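Local coordinates for protein short-chain dehydrogenase/reductase SDR (Paraburkholderia phymatum, PDB 5VA8) that probably acts as an NADP-dependent oxidoreductase of the short-chain dehydrogenase/reductase family, binding the cofactor on a Rossmann fold, at residues M9-A14 with A36-N41; S17-A22 with T43-T48; V143-S148 with I186-P191; S149-P154 with A164-T169. All coordinates share one frame; numbering follows the deposited sequence.

Along the chain, interactions 1 and 2 come first and their segments alternate: interaction 2 joins strands 17-20 and 41-46 of the opening Rossmann beta-alpha-beta unit, while interaction 1 sets the peptide leading into strand 17-20 against the end of helix 26-37. They touch, Asn41 O lying 2.8 Å from Ala18 N, although their centres are about 17 Å apart. Interaction 3 pairs strands 141-146 and 184-191 of the same parallel sheet. Interaction 4 packs the loop after the first onto helix 159-179, which joins the two; it is centred about 11 Å from interaction 3. Interactions 2, 3 and 4 reach NADP, the first at the adenosine, the others near the nicotinamide, where the phosphine tricarboxylate TCE also binds.

Interaction 1 of 4, residues M9-A14 with A36-N41; sequences MDLGIA and AAEGVN
Leu11 is the first residue after Met9 to meet the end of helix 26-37: its CD1 methyl rests 3.6 Å from CG of Glu38, against the aliphatic part of that side chain, which is bent at chi2 (-54°). Leu11 lies inside an Asx turn, in which Gly12 N donates to Asp10 OD1, and its backbone reaches the polar end of Glu38 through a water that accepts from Leu11 N at 2.8 Å and donates to Glu38 OE1. Ile13 N donates to a second water, which donates a hydrogen bond to Glu38 O at 2.8 Å. The Ile13 side chain slants across Val40, Ile13 CD1 to Val40 CG2 at 3.6 Å, and Leu35 packs against both residues. At Ala14 the backbones draw together, with Ala14 CA 3.5 Å from Glu38 O, close to Gly39, the positive-phi residue of the Schellman motif that ends the helix. Glu38 of the second subunit packs on Met9, so the leading peptide lies at a subunit boundary. With no direct hydrogen bond between the segments, their polar groups are joined through water, while the side chains that touch directly do so through apolar carbons.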
# COMPACT_ATOMS: atom_id res chain seq x y z
N MET A 9 -22.18 -17.34 16.43
CA MET A 9 -20.86 -17.10 17.02
C MET A 9 -20.96 -16.12 18.18
O MET A 9 -21.47 -15.00 18.00
CB MET A 9 -19.90 -16.55 15.96
CG MET A 9 -18.51 -16.18 16.48
SD MET A 9 -17.52 -15.25 15.30
CE MET A 9 -17.16 -16.48 14.05
N ASP A 10 -20.46 -16.51 19.34
CA ASP A 10 -20.51 -15.66 20.54
C ASP A 10 -19.35 -14.66 20.50
O ASP A 10 -18.19 -15.06 20.58
CB ASP A 10 -20.44 -16.53 21.80
CG ASP A 10 -20.71 -15.74 23.08
OD1 ASP A 10 -20.61 -14.50 23.08
OD2 ASP A 10 -21.02 -16.38 24.10
N LEU A 11 -19.67 -13.37 20.41
CA LEU A 11 -18.63 -12.36 20.32
C LEU A 11 -18.06 -11.97 21.68
O LEU A 11 -17.11 -11.18 21.73
CB LEU A 11 -19.16 -11.11 19.61
CG LEU A 11 -19.60 -11.34 18.16
CD1 LEU A 11 -19.84 -10.00 17.47
CD2 LEU A 11 -18.60 -12.20 17.41
N GLY A 12 -18.63 -12.47 22.78
CA GLY A 12 -18.05 -12.29 24.09
C GLY A 12 -18.12 -10.89 24.66
O GLY A 12 -17.36 -10.58 25.59
N ILE A 13 -19.01 -10.03 24.17
CA ILE A 13 -19.02 -8.63 24.59
C ILE A 13 -20.36 -8.22 25.21
O ILE A 13 -20.63 -7.04 25.37
CB ILE A 13 -18.63 -7.70 23.42
CG1 ILE A 13 -19.49 -7.95 22.17
CG2 ILE A 13 -17.15 -7.87 23.10
CD1 ILE A 13 -19.21 -6.96 21.01
N ALA A 14 -21.19 -9.19 25.57
CA ALA A 14 -22.44 -8.89 26.26
C ALA A 14 -22.15 -8.18 27.58
O ALA A 14 -21.29 -8.60 28.35
CB ALA A 14 -23.24 -10.17 26.51
N ALA A 36 -25.64 -3.81 19.87
CA ALA A 36 -26.74 -4.12 20.78
C ALA A 36 -27.22 -5.56 20.61
O ALA A 36 -27.58 -6.22 21.59
CB ALA A 36 -27.90 -3.14 20.55
N ALA A 37 -27.24 -6.06 19.36
CA ALA A 37 -27.66 -7.43 19.11
C ALA A 37 -26.76 -8.45 19.79
O ALA A 37 -27.19 -9.57 20.05
CB ALA A 37 -27.69 -7.70 17.60
N GLU A 38 -25.51 -8.08 20.07
CA GLU A 38 -24.60 -8.94 20.80
C GLU A 38 -24.56 -8.60 22.28
O GLU A 38 -23.65 -9.04 22.99
CB GLU A 38 -23.20 -8.86 20.18
CG GLU A 38 -23.16 -9.11 18.67
CD GLU A 38 -23.82 -10.42 18.23
OE1 GLU A 38 -23.83 -11.40 19.02
OE2 GLU A 38 -24.35 -10.47 17.10
N GLY A 39 -25.55 -7.85 22.77
CA GLY A 39 -25.69 -7.59 24.18
C GLY A 39 -24.92 -6.40 24.71
O GLY A 39 -24.85 -6.23 25.93
N VAL A 40 -24.36 -5.57 23.84
CA VAL A 40 -23.62 -4.38 24.27
C VAL A 40 -24.59 -3.27 24.64
O VAL A 40 -25.54 -2.99 23.89
CB VAL A 40 -22.67 -3.91 23.16
CG1 VAL A 40 -21.91 -2.66 23.60
CG2 VAL A 40 -21.69 -5.03 22.77
N ASN A 41 -24.36 -2.63 25.78
CA ASN A 41 -25.10 -1.42 26.12
C ASN A 41 -24.58 -0.26 25.29
O ASN A 41 -23.38 0.01 25.30
CB ASN A 41 -24.97 -1.12 27.61
CG ASN A 41 -25.55 -2.22 28.48
OD1 ASN A 41 -26.68 -2.65 28.27
ND2 ASN A 41 -24.77 -2.68 29.45
O HOH W 1 -22.32 -12.52 20.68
O HOH W 2 -21.56 -10.83 22.78

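Interaction 2 of 4, residues S17-A22 with T43-T48; sequences SALVCA and TIVART. With NAP (NADP nicotinamide-adenine-dinucleotide phosphate), chain E.
Strands 17-20 and 43-46 run parallel, their directions 9° apart and their axes 4.9 Å from each other, with Leu19 facing Thr43 and Val20 facing Ile44. Three backbone bonds join them: Thr43 N gives to Ala18 O at 2.9 Å, Val20 N to Thr43 O at 2.8 Å, and Val45 N to Val20 O in a longer, more bent link of 3.2 Å. On one face of the sheet Leu19 brings its CD1 against both Thr43 CG2 and Val45 CG2, 3.7 and 3.8 Å away respectively; its CG lies opposite the backbone N (chi1 177°), which carries the branch across to the neighbouring strand. Val20 and Ile44 occupy the other face in looser contact. The OG1 of Thr43 turns to Gln68 instead. Beyond the paired residues the second strand ends at the cofactor, in the usual Rossmann position for the adenosine. Arg47 folds back over the adenine, N7A lying above one face of its guanidinium, offset toward the rim. NADP O1X accepts hydrogen bonds from both N and NE of Arg47, the latter at 2.7 Å, while NH2 serves O2X; Thr48 OG1 and N grip O3X. Five bonds from segment 43-48 hold the 2'-phosphate, consistent with a preference for NADP. Helix 26-37 covers the Val20 and Ile44 face through Ala32, helix 49-63 flanks Ile44 with Leu52 and Ala56, and strand 92-95 continues the sheet beyond strand 17-20.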
# COMPACT_ATOMS: atom_id res chain seq x y z
N SER A 17 -19.89 -1.80 27.41
CA SER A 17 -20.47 -0.50 27.09
C SER A 17 -19.82 0.06 25.83
O SER A 17 -18.60 -0.03 25.65
CB SER A 17 -20.31 0.48 28.25
OG SER A 17 -18.94 0.69 28.56
N ALA A 18 -20.65 0.62 24.95
CA ALA A 18 -20.15 1.24 23.72
C ALA A 18 -20.68 2.66 23.58
O ALA A 18 -21.85 2.93 23.88
CB ALA A 18 -20.54 0.44 22.48
N LEU A 19 -19.82 3.55 23.11
CA LEU A 19 -20.21 4.88 22.66
C LEU A 19 -20.17 4.86 21.14
O LEU A 19 -19.10 4.64 20.55
CB LEU A 19 -19.28 5.95 23.23
CG LEU A 19 -19.52 7.40 22.79
CD1 LEU A 19 -20.94 7.85 23.15
CD2 LEU A 19 -18.49 8.32 23.45
N VAL A 20 -21.32 5.06 20.50
CA VAL A 20 -21.44 4.97 19.04
C VAL A 20 -21.83 6.36 18.53
O VAL A 20 -22.95 6.82 18.76
CB VAL A 20 -22.47 3.91 18.62
CG1 VAL A 20 -22.43 3.69 17.10
CG2 VAL A 20 -22.20 2.58 19.36
N CYS A 21 -20.90 7.02 17.84
CA CYS A 21 -21.11 8.40 17.40
C CYS A 21 -21.90 8.47 16.10
O CYS A 21 -21.74 7.64 15.20
CB CYS A 21 -19.77 9.10 17.19
SG CYS A 21 -18.78 9.21 18.68
N ALA A 22 -22.74 9.50 15.99
CA ALA A 22 -23.43 9.84 14.74
C ALA A 22 -24.23 8.64 14.24
O ALA A 22 -24.01 8.09 13.16
CB ALA A 22 -22.42 10.34 13.71
N THR A 43 -24.59 3.75 23.84
CA THR A 43 -24.92 5.17 23.91
C THR A 43 -24.80 5.71 22.50
O THR A 43 -23.70 5.67 21.92
CB THR A 43 -23.98 5.90 24.86
OG1 THR A 43 -24.17 5.40 26.19
CG2 THR A 43 -24.24 7.40 24.84
N ILE A 44 -25.91 6.17 21.93
CA ILE A 44 -25.92 6.67 20.55
C ILE A 44 -26.03 8.19 20.58
O ILE A 44 -26.74 8.77 21.41
CB ILE A 44 -27.03 6.04 19.69
CG1 ILE A 44 -28.43 6.26 20.27
CG2 ILE A 44 -26.78 4.54 19.50
CD1 ILE A 44 -29.53 5.78 19.32
N VAL A 45 -25.30 8.82 19.66
CA VAL A 45 -25.16 10.27 19.61
C VAL A 45 -25.63 10.76 18.25
O VAL A 45 -25.23 10.21 17.21
CB VAL A 45 -23.70 10.70 19.85
CG1 VAL A 45 -23.56 12.20 19.73
CG2 VAL A 45 -23.20 10.22 21.23
N ALA A 46 -26.47 11.80 18.24
CA ALA A 46 -26.83 12.49 17.01
C ALA A 46 -27.32 13.88 17.37
O ALA A 46 -27.64 14.15 18.53
CB ALA A 46 -27.90 11.73 16.22
N ARG A 47 -27.39 14.76 16.37
CA ARG A 47 -27.75 16.14 16.65
C ARG A 47 -29.26 16.32 16.80
O ARG A 47 -29.70 17.09 17.67
CB ARG A 47 -27.23 17.05 15.54
CG ARG A 47 -25.70 17.11 15.50
CD ARG A 47 -25.19 17.75 14.21
NE ARG A 47 -25.62 16.99 13.04
CZ ARG A 47 -25.24 17.28 11.80
NH1 ARG A 47 -24.43 18.30 11.56
NH2 ARG A 47 -25.69 16.55 10.78
N THR A 48 -30.06 15.64 15.99
CA THR A 48 -31.48 15.95 15.92
C THR A 48 -32.28 15.01 16.82
O THR A 48 -32.25 13.79 16.61
CB THR A 48 -31.98 15.84 14.48
OG1 THR A 48 -31.03 16.47 13.61
CG2 THR A 48 -33.32 16.53 14.33
PA NAP E . -26.26 9.23 7.26
O1A NAP E . -27.12 8.11 6.83
O2A NAP E . -26.69 10.61 6.80
O5B NAP E . -26.18 9.17 8.86
C5B NAP E . -25.40 10.16 9.55
C4B NAP E . -25.75 10.05 11.01
O4B NAP E . -24.81 10.83 11.77
C3B NAP E . -27.13 10.61 11.39
O3B NAP E . -27.63 9.90 12.52
C2B NAP E . -26.79 12.05 11.76
O2B NAP E . -27.87 12.60 12.54
C1B NAP E . -25.48 11.83 12.51
N9A NAP E . -24.60 12.99 12.56
C8A NAP E . -24.06 13.66 11.49
N7A NAP E . -23.21 14.60 11.82
C5A NAP E . -23.21 14.56 13.21
C6A NAP E . -22.52 15.33 14.17
N6A NAP E . -21.68 16.32 13.87
N1A NAP E . -22.75 15.05 15.48
C2A NAP E . -23.59 14.05 15.78
N3A NAP E . -24.29 13.26 14.96
C4A NAP E . -24.06 13.58 13.68
O3 NAP E . -24.75 9.02 6.76
PN NAP E . -23.86 7.71 6.51
O1N NAP E . -24.13 6.73 7.58
O2N NAP E . -24.03 7.31 5.10
O5D NAP E . -22.41 8.35 6.69
C5D NAP E . -21.68 8.23 7.93
C4D NAP E . -20.27 8.68 7.64
O4D NAP E . -19.68 7.76 6.69
C3D NAP E . -20.14 10.07 7.01
O3D NAP E . -18.95 10.72 7.47
C2D NAP E . -20.02 9.75 5.52
O2D NAP E . -19.37 10.76 4.75
C1D NAP E . -19.16 8.49 5.62
N1N NAP E . -19.22 7.63 4.41
C2N NAP E . -20.40 7.28 3.88
C3N NAP E . -20.45 6.43 2.79
C7N NAP E . -21.70 5.96 2.12
O7N NAP E . -21.64 5.58 0.94
N7N NAP E . -22.85 6.08 2.78
C4N NAP E . -19.25 5.90 2.32
C5N NAP E . -18.04 6.30 2.88
C6N NAP E . -18.05 7.18 3.92
P2B NAP E . -28.04 14.20 12.74
O1X NAP E . -26.90 14.64 13.60
O2X NAP E . -28.00 14.84 11.35
O3X NAP E . -29.42 14.34 13.40
O HOH W 3 -23.40 2.79 26.78

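Interaction 3 of 4, residues V143-S148 with I186-P191; sequences VVNITS and INNLLP. With NAP (NADP nicotinamide-adenine-dinucleotide phosphate), chain E; TCE (3,3',3''-phosphanetriyltripropanoic acid), chain F.
Val143 and Ile186 begin a parallel pairing within a beta-alpha-beta crossover of the Rossmann fold, the axes of 143-146 and 186-191 approaching to 4.5 Å and the strands being connected through helix 159-179. Backbone bonds zigzag between them: Asn187 N to Val143 O, Asn145 N to Asn187 O, Leu189 N to Asn145 O and Thr147 N to Leu189 O, all close to 2.9 Å. A side-chain bond adds to these. Asn145 ND2 donates to Asn188 OD1 at 2.8 Å, arriving nearly in line with the C=O (176°) and within the Asn145 amide plane, although the two amide planes are turned 36° apart. Both residues are buried, and their other amide atoms are also engaged, Asn145 OD1 by Asn95 and Asn188 ND2 by Asn255, so that a run of asparagines spans neighbouring strands. Apolar contacts accompany the bonds. Val143 and Ile186 lie alongside one another, pointing the same way, whereas on the other face Val144 CG1 reaches Leu189 CG at 3.8 Å and Phe236 of helix 233-243 covers Leu189 and Pro191. Ligand contacts lie at the C-terminal end of the strands, where Pro191 lies over one face of the nicotinamide, its CG 3.5 Å from NADP C5N. Ser148 OG, anti to its own N (chi1 179°), accepts from Ser150 N and donates to TCE O15 at 2.7 Å.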
# COMPACT_ATOMS: atom_id res chain seq x y z
N VAL A 143 -11.59 0.38 19.52
CA VAL A 143 -11.94 1.61 18.82
C VAL A 143 -12.08 1.27 17.35
O VAL A 143 -11.17 0.65 16.77
CB VAL A 143 -10.88 2.71 19.00
CG1 VAL A 143 -11.28 3.97 18.21
CG2 VAL A 143 -10.67 3.03 20.49
N VAL A 144 -13.20 1.66 16.75
CA VAL A 144 -13.43 1.49 15.32
C VAL A 144 -13.74 2.87 14.76
O VAL A 144 -14.72 3.50 15.17
CB VAL A 144 -14.58 0.51 15.02
CG1 VAL A 144 -14.87 0.47 13.52
CG2 VAL A 144 -14.25 -0.89 15.54
N ASN A 145 -12.93 3.33 13.81
CA ASN A 145 -13.15 4.62 13.17
C ASN A 145 -13.80 4.40 11.81
O ASN A 145 -13.22 3.74 10.95
CB ASN A 145 -11.83 5.38 13.00
CG ASN A 145 -11.07 5.49 14.30
OD1 ASN A 145 -11.55 6.11 15.24
ND2 ASN A 145 -9.88 4.90 14.35
N ILE A 146 -14.98 4.98 11.61
CA ILE A 146 -15.61 4.93 10.29
C ILE A 146 -14.97 6.01 9.44
O ILE A 146 -15.07 7.20 9.76
CB ILE A 146 -17.13 5.15 10.39
CG1 ILE A 146 -17.79 4.04 11.20
CG2 ILE A 146 -17.74 5.27 8.98
CD1 ILE A 146 -19.29 4.26 11.41
N THR A 147 -14.29 5.60 8.36
CA THR A 147 -13.60 6.56 7.51
C THR A 147 -14.22 6.50 6.12
O THR A 147 -15.41 6.83 5.98
CB THR A 147 -12.08 6.34 7.50
OG1 THR A 147 -11.74 5.04 7.00
CG2 THR A 147 -11.52 6.48 8.93
N SER A 148 -13.47 6.07 5.11
CA SER A 148 -13.94 6.14 3.73
C SER A 148 -12.94 5.43 2.83
O SER A 148 -11.75 5.41 3.12
CB SER A 148 -14.09 7.59 3.27
OG SER A 148 -14.53 7.63 1.91
N ILE A 186 -7.33 -0.71 17.79
CA ILE A 186 -7.86 0.48 17.12
C ILE A 186 -7.76 0.20 15.63
O ILE A 186 -6.66 -0.00 15.11
CB ILE A 186 -7.08 1.76 17.47
CG1 ILE A 186 -7.05 1.98 18.99
CG2 ILE A 186 -7.71 2.96 16.75
CD1 ILE A 186 -6.25 3.22 19.42
N ASN A 187 -8.91 0.15 14.96
CA ASN A 187 -8.97 -0.20 13.55
C ASN A 187 -9.91 0.77 12.85
O ASN A 187 -10.72 1.44 13.47
CB ASN A 187 -9.47 -1.64 13.35
CG ASN A 187 -8.50 -2.66 13.90
OD1 ASN A 187 -7.42 -2.86 13.34
ND2 ASN A 187 -8.89 -3.32 14.99
N ASN A 188 -9.77 0.82 11.53
CA ASN A 188 -10.60 1.69 10.70
C ASN A 188 -11.45 0.85 9.77
O ASN A 188 -10.97 -0.13 9.20
CB ASN A 188 -9.74 2.67 9.91
CG ASN A 188 -8.72 3.38 10.78
OD1 ASN A 188 -9.07 3.90 11.84
ND2 ASN A 188 -7.46 3.38 10.36
N LEU A 189 -12.72 1.24 9.63
CA LEU A 189 -13.65 0.63 8.69
C LEU A 189 -13.90 1.62 7.57
O LEU A 189 -14.40 2.72 7.83
CB LEU A 189 -14.97 0.27 9.38
CG LEU A 189 -15.14 -1.10 10.03
CD1 LEU A 189 -16.58 -1.24 10.49
CD2 LEU A 189 -14.75 -2.23 9.06
N LEU A 190 -13.57 1.22 6.35
CA LEU A 190 -13.58 2.12 5.19
C LEU A 190 -14.75 1.74 4.28
O LEU A 190 -14.64 0.78 3.51
CB LEU A 190 -12.27 2.01 4.41
CG LEU A 190 -10.94 2.51 5.00
CD1 LEU A 190 -10.62 1.91 6.37
CD2 LEU A 190 -9.82 2.15 4.03
N PRO A 191 -15.86 2.47 4.31
CA PRO A 191 -16.97 2.14 3.41
C PRO A 191 -16.68 2.57 1.99
O PRO A 191 -16.15 3.66 1.75
CB PRO A 191 -18.17 2.92 3.98
CG PRO A 191 -17.66 3.70 5.15
CD PRO A 191 -16.15 3.64 5.17
PA NAP E . -26.26 9.23 7.26
O1A NAP E . -27.12 8.11 6.83
O2A NAP E . -26.69 10.61 6.80
O5B NAP E . -26.18 9.17 8.86
C5B NAP E . -25.40 10.16 9.55
C4B NAP E . -25.75 10.05 11.01
O4B NAP E . -24.81 10.83 11.77
C3B NAP E . -27.13 10.61 11.39
O3B NAP E . -27.63 9.90 12.52
C2B NAP E . -26.79 12.05 11.76
O2B NAP E . -27.87 12.60 12.54
C1B NAP E . -25.48 11.83 12.51
N9A NAP E . -24.60 12.99 12.56
C8A NAP E . -24.06 13.66 11.49
N7A NAP E . -23.21 14.60 11.82
C5A NAP E . -23.21 14.56 13.21
C6A NAP E . -22.52 15.33 14.17
N6A NAP E . -21.68 16.32 13.87
N1A NAP E . -22.75 15.05 15.48
C2A NAP E . -23.59 14.05 15.78
N3A NAP E . -24.29 13.26 14.96
C4A NAP E . -24.06 13.58 13.68
O3 NAP E . -24.75 9.02 6.76
PN NAP E . -23.86 7.71 6.51
O1N NAP E . -24.13 6.73 7.58
O2N NAP E . -24.03 7.31 5.10
O5D NAP E . -22.41 8.35 6.69
C5D NAP E . -21.68 8.23 7.93
C4D NAP E . -20.27 8.68 7.64
O4D NAP E . -19.68 7.76 6.69
C3D NAP E . -20.14 10.07 7.01
O3D NAP E . -18.95 10.72 7.47
C2D NAP E . -20.02 9.75 5.52
O2D NAP E . -19.37 10.76 4.75
C1D NAP E . -19.16 8.49 5.62
N1N NAP E . -19.22 7.63 4.41
C2N NAP E . -20.40 7.28 3.88
C3N NAP E . -20.45 6.43 2.79
C7N NAP E . -21.70 5.96 2.12
O7N NAP E . -21.64 5.58 0.94
N7N NAP E . -22.85 6.08 2.78
C4N NAP E . -19.25 5.90 2.32
C5N NAP E . -18.04 6.30 2.88
C6N NAP E . -18.05 7.18 3.92
P2B NAP E . -28.04 14.20 12.74
O1X NAP E . -26.90 14.64 13.60
O2X NAP E . -28.00 14.84 11.35
O3X NAP E . -29.42 14.34 13.40
O16 TCE F . -16.60 11.67 2.96
C14 TCE F . -16.56 10.62 2.25
O15 TCE F . -15.45 10.16 1.88
C5 TCE F . -17.85 9.94 1.83
C2 TCE F . -17.53 8.94 0.72
P TCE F . -19.03 7.90 0.39
C3 TCE F . -20.57 8.91 0.35
C6 TCE F . -20.37 9.78 -0.88
C8 TCE F . -21.53 10.75 -0.94
O10 TCE F . -22.18 10.83 -2.01
O9 TCE F . -21.83 11.45 0.07
C1 TCE F . -18.78 6.97 -1.18
C4 TCE F . -17.54 6.10 -1.00
C11 TCE F . -17.28 5.40 -2.32
O12 TCE F . -16.36 4.56 -2.44
O13 TCE F . -18.03 5.68 -3.30
O HOH W 4 -11.00 -2.24 16.91

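Interaction 4 of 4, residues S149-P154 with A164-T169; sequences SSVKAP and ARSGLT. With TCE (3,3',3''-phosphanetriyltripropanoic acid), chain F; NAP (NADP nicotinamide-adenine-dinucleotide phosphate), chain E.
Val151 sits on Arg165 and Ser166 where the short 3-10 turn 149-151, in the Rossmann-fold loop after strand 141-146 that lines the TCE pocket, packs against helix 159-179. In classical short-chain dehydrogenases this helix carries the Tyr-x-x-x-Lys motif; here the equivalent spacing is probably held by Ser161 and Arg165. Val151 puts CG1 beside its backbone N (chi1 -51°), which lays that methyl over the helix, 3.7 Å from Arg165 CB and 3.8 Å from Thr169 OG1. Ser166 OG comes alongside, 3.6 Å from Val151 CA; it bonds to Asn162 O and accepts a hydrogen bond from a water that also donates to Val151 O. Tyr267 of the second subunit packs on Val151 and Thr169. Past this contact, Arg165 stays extended from CG to NE and passes Ser150, whose OG pairs with Ser161. Its guanidinium meets both ligands at the edge, in plane: NH2 donates to NADP O3D at 2.8 Å and to TCE O16 at 2.9 Å, while NE bonds to Ser161 OG and, weakly, to TCE O16. The O3D bond is consistent with the ribose-binding role of the lysine in relatives. Ser149 OG holds a second carboxylate, at TCE O12. On the helix, Arg165 O accepts from Thr169 N and, from the opposite face of its carbonyl plane, from Thr169 OG1 at 2.8 Å.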
# COMPACT_ATOMS: atom_id res chain seq x y z
N SER A 149 -13.45 4.92 1.70
CA SER A 149 -12.56 4.48 0.64
C SER A 149 -11.65 5.60 0.14
O SER A 149 -10.65 5.32 -0.51
CB SER A 149 -13.38 3.93 -0.53
OG SER A 149 -14.02 5.00 -1.22
N SER A 150 -12.00 6.86 0.43
CA SER A 150 -11.21 8.01 -0.01
C SER A 150 -9.76 7.97 0.49
O SER A 150 -8.91 8.64 -0.10
CB SER A 150 -11.86 9.32 0.47
OG SER A 150 -11.70 9.44 1.88
N VAL A 151 -9.47 7.21 1.56
CA VAL A 151 -8.09 7.12 2.02
C VAL A 151 -7.28 6.12 1.20
O VAL A 151 -6.04 6.17 1.24
CB VAL A 151 -8.01 6.76 3.51
CG1 VAL A 151 -8.90 7.69 4.35
CG2 VAL A 151 -8.40 5.33 3.74
N LYS A 152 -7.94 5.23 0.44
CA LYS A 152 -7.26 4.28 -0.44
C LYS A 152 -7.14 4.82 -1.86
O LYS A 152 -6.14 4.58 -2.54
CB LYS A 152 -7.99 2.94 -0.47
CG LYS A 152 -8.11 2.21 0.86
CD LYS A 152 -6.76 1.72 1.35
CE LYS A 152 -6.21 0.58 0.47
NZ LYS A 152 -4.92 0.08 1.04
N ALA A 153 -8.15 5.53 -2.33
CA ALA A 153 -8.14 6.13 -3.65
C ALA A 153 -8.95 7.41 -3.56
O ALA A 153 -10.11 7.38 -3.11
CB ALA A 153 -8.72 5.19 -4.71
N PRO A 154 -8.39 8.55 -3.95
CA PRO A 154 -9.12 9.81 -3.77
C PRO A 154 -10.41 9.82 -4.57
O PRO A 154 -10.48 9.32 -5.70
CB PRO A 154 -8.13 10.87 -4.29
CG PRO A 154 -7.25 10.11 -5.26
CD PRO A 154 -7.09 8.75 -4.61
N ALA A 164 -8.81 15.01 5.04
CA ALA A 164 -9.02 14.89 6.49
C ALA A 164 -8.98 13.45 6.95
O ALA A 164 -8.39 13.14 8.00
CB ALA A 164 -10.34 15.55 6.88
N ARG A 165 -9.59 12.54 6.20
CA ARG A 165 -9.67 11.17 6.70
C ARG A 165 -8.35 10.45 6.55
O ARG A 165 -8.05 9.55 7.35
CB ARG A 165 -10.77 10.41 5.97
CG ARG A 165 -12.13 11.09 6.14
CD ARG A 165 -13.19 10.15 5.63
NE ARG A 165 -14.50 10.75 5.39
CZ ARG A 165 -15.53 10.72 6.23
NH1 ARG A 165 -15.40 10.20 7.46
NH2 ARG A 165 -16.69 11.22 5.84
N SER A 166 -7.54 10.84 5.56
CA SER A 166 -6.19 10.32 5.45
C SER A 166 -5.33 10.79 6.61
O SER A 166 -4.44 10.06 7.08
CB SER A 166 -5.57 10.73 4.12
OG SER A 166 -6.25 10.09 3.04
N GLY A 167 -5.55 12.03 7.05
CA GLY A 167 -4.86 12.53 8.24
C GLY A 167 -5.17 11.70 9.46
O GLY A 167 -4.27 11.32 10.22
N LEU A 168 -6.45 11.43 9.70
CA LEU A 168 -6.81 10.56 10.82
C LEU A 168 -6.08 9.23 10.70
O LEU A 168 -5.50 8.74 11.68
CB LEU A 168 -8.32 10.32 10.85
CG LEU A 168 -8.77 9.33 11.92
CD1 LEU A 168 -8.41 9.87 13.30
CD2 LEU A 168 -10.28 9.07 11.82
N THR A 169 -6.13 8.63 9.51
CA THR A 169 -5.62 7.28 9.33
C THR A 169 -4.12 7.20 9.62
O THR A 169 -3.65 6.24 10.24
CB THR A 169 -5.91 6.82 7.91
OG1 THR A 169 -7.33 6.88 7.69
CG2 THR A 169 -5.44 5.38 7.70
O16 TCE F . -16.60 11.67 2.96
C14 TCE F . -16.56 10.62 2.25
O15 TCE F . -15.45 10.16 1.88
C5 TCE F . -17.85 9.94 1.83
C2 TCE F . -17.53 8.94 0.72
P TCE F . -19.03 7.90 0.39
C3 TCE F . -20.57 8.91 0.35
C6 TCE F . -20.37 9.78 -0.88
C8 TCE F . -21.53 10.75 -0.94
O10 TCE F . -22.18 10.83 -2.01
O9 TCE F . -21.83 11.45 0.07
C1 TCE F . -18.78 6.97 -1.18
C4 TCE F . -17.54 6.10 -1.00
C11 TCE F . -17.28 5.40 -2.32
O12 TCE F . -16.36 4.56 -2.44
O13 TCE F . -18.03 5.68 -3.30
PA NAP E . -26.26 9.23 7.26
O1A NAP E . -27.12 8.11 6.83
O2A NAP E . -26.69 10.61 6.80
O5B NAP E . -26.18 9.17 8.86
C5B NAP E . -25.40 10.16 9.55
C4B NAP E . -25.75 10.05 11.01
O4B NAP E . -24.81 10.83 11.77
C3B NAP E . -27.13 10.61 11.39
O3B NAP E . -27.63 9.90 12.52
C2B NAP E . -26.79 12.05 11.76
O2B NAP E . -27.87 12.60 12.54
C1B NAP E . -25.48 11.83 12.51
N9A NAP E . -24.60 12.99 12.56
C8A NAP E . -24.06 13.66 11.49
N7A NAP E . -23.21 14.60 11.82
C5A NAP E . -23.21 14.56 13.21
C6A NAP E . -22.52 15.33 14.17
N6A NAP E . -21.68 16.32 13.87
N1A NAP E . -22.75 15.05 15.48
C2A NAP E . -23.59 14.05 15.78
N3A NAP E . -24.29 13.26 14.96
C4A NAP E . -24.06 13.58 13.68
O3 NAP E . -24.75 9.02 6.76
PN NAP E . -23.86 7.71 6.51
O1N NAP E . -24.13 6.73 7.58
O2N NAP E . -24.03 7.31 5.10
O5D NAP E . -22.41 8.35 6.69
C5D NAP E . -21.68 8.23 7.93
C4D NAP E . -20.27 8.68 7.64
O4D NAP E . -19.68 7.76 6.69
C3D NAP E . -20.14 10.07 7.01
O3D NAP E . -18.95 10.72 7.47
C2D NAP E . -20.02 9.75 5.52
O2D NAP E . -19.37 10.76 4.75
C1D NAP E . -19.16 8.49 5.62
N1N NAP E . -19.22 7.63 4.41
C2N NAP E . -20.40 7.28 3.88
C3N NAP E . -20.45 6.43 2.79
C7N NAP E . -21.70 5.96 2.12
O7N NAP E . -21.64 5.58 0.94
N7N NAP E . -22.85 6.08 2.78
C4N NAP E . -19.25 5.90 2.32
C5N NAP E . -18.04 6.30 2.88
C6N NAP E . -18.05 7.18 3.92
P2B NAP E . -28.04 14.20 12.74
O1X NAP E . -26.90 14.64 13.60
O2X NAP E . -28.00 14.84 11.35
O3X NAP E . -29.42 14.34 13.40
O HOH W 5 -4.49 8.25 2.18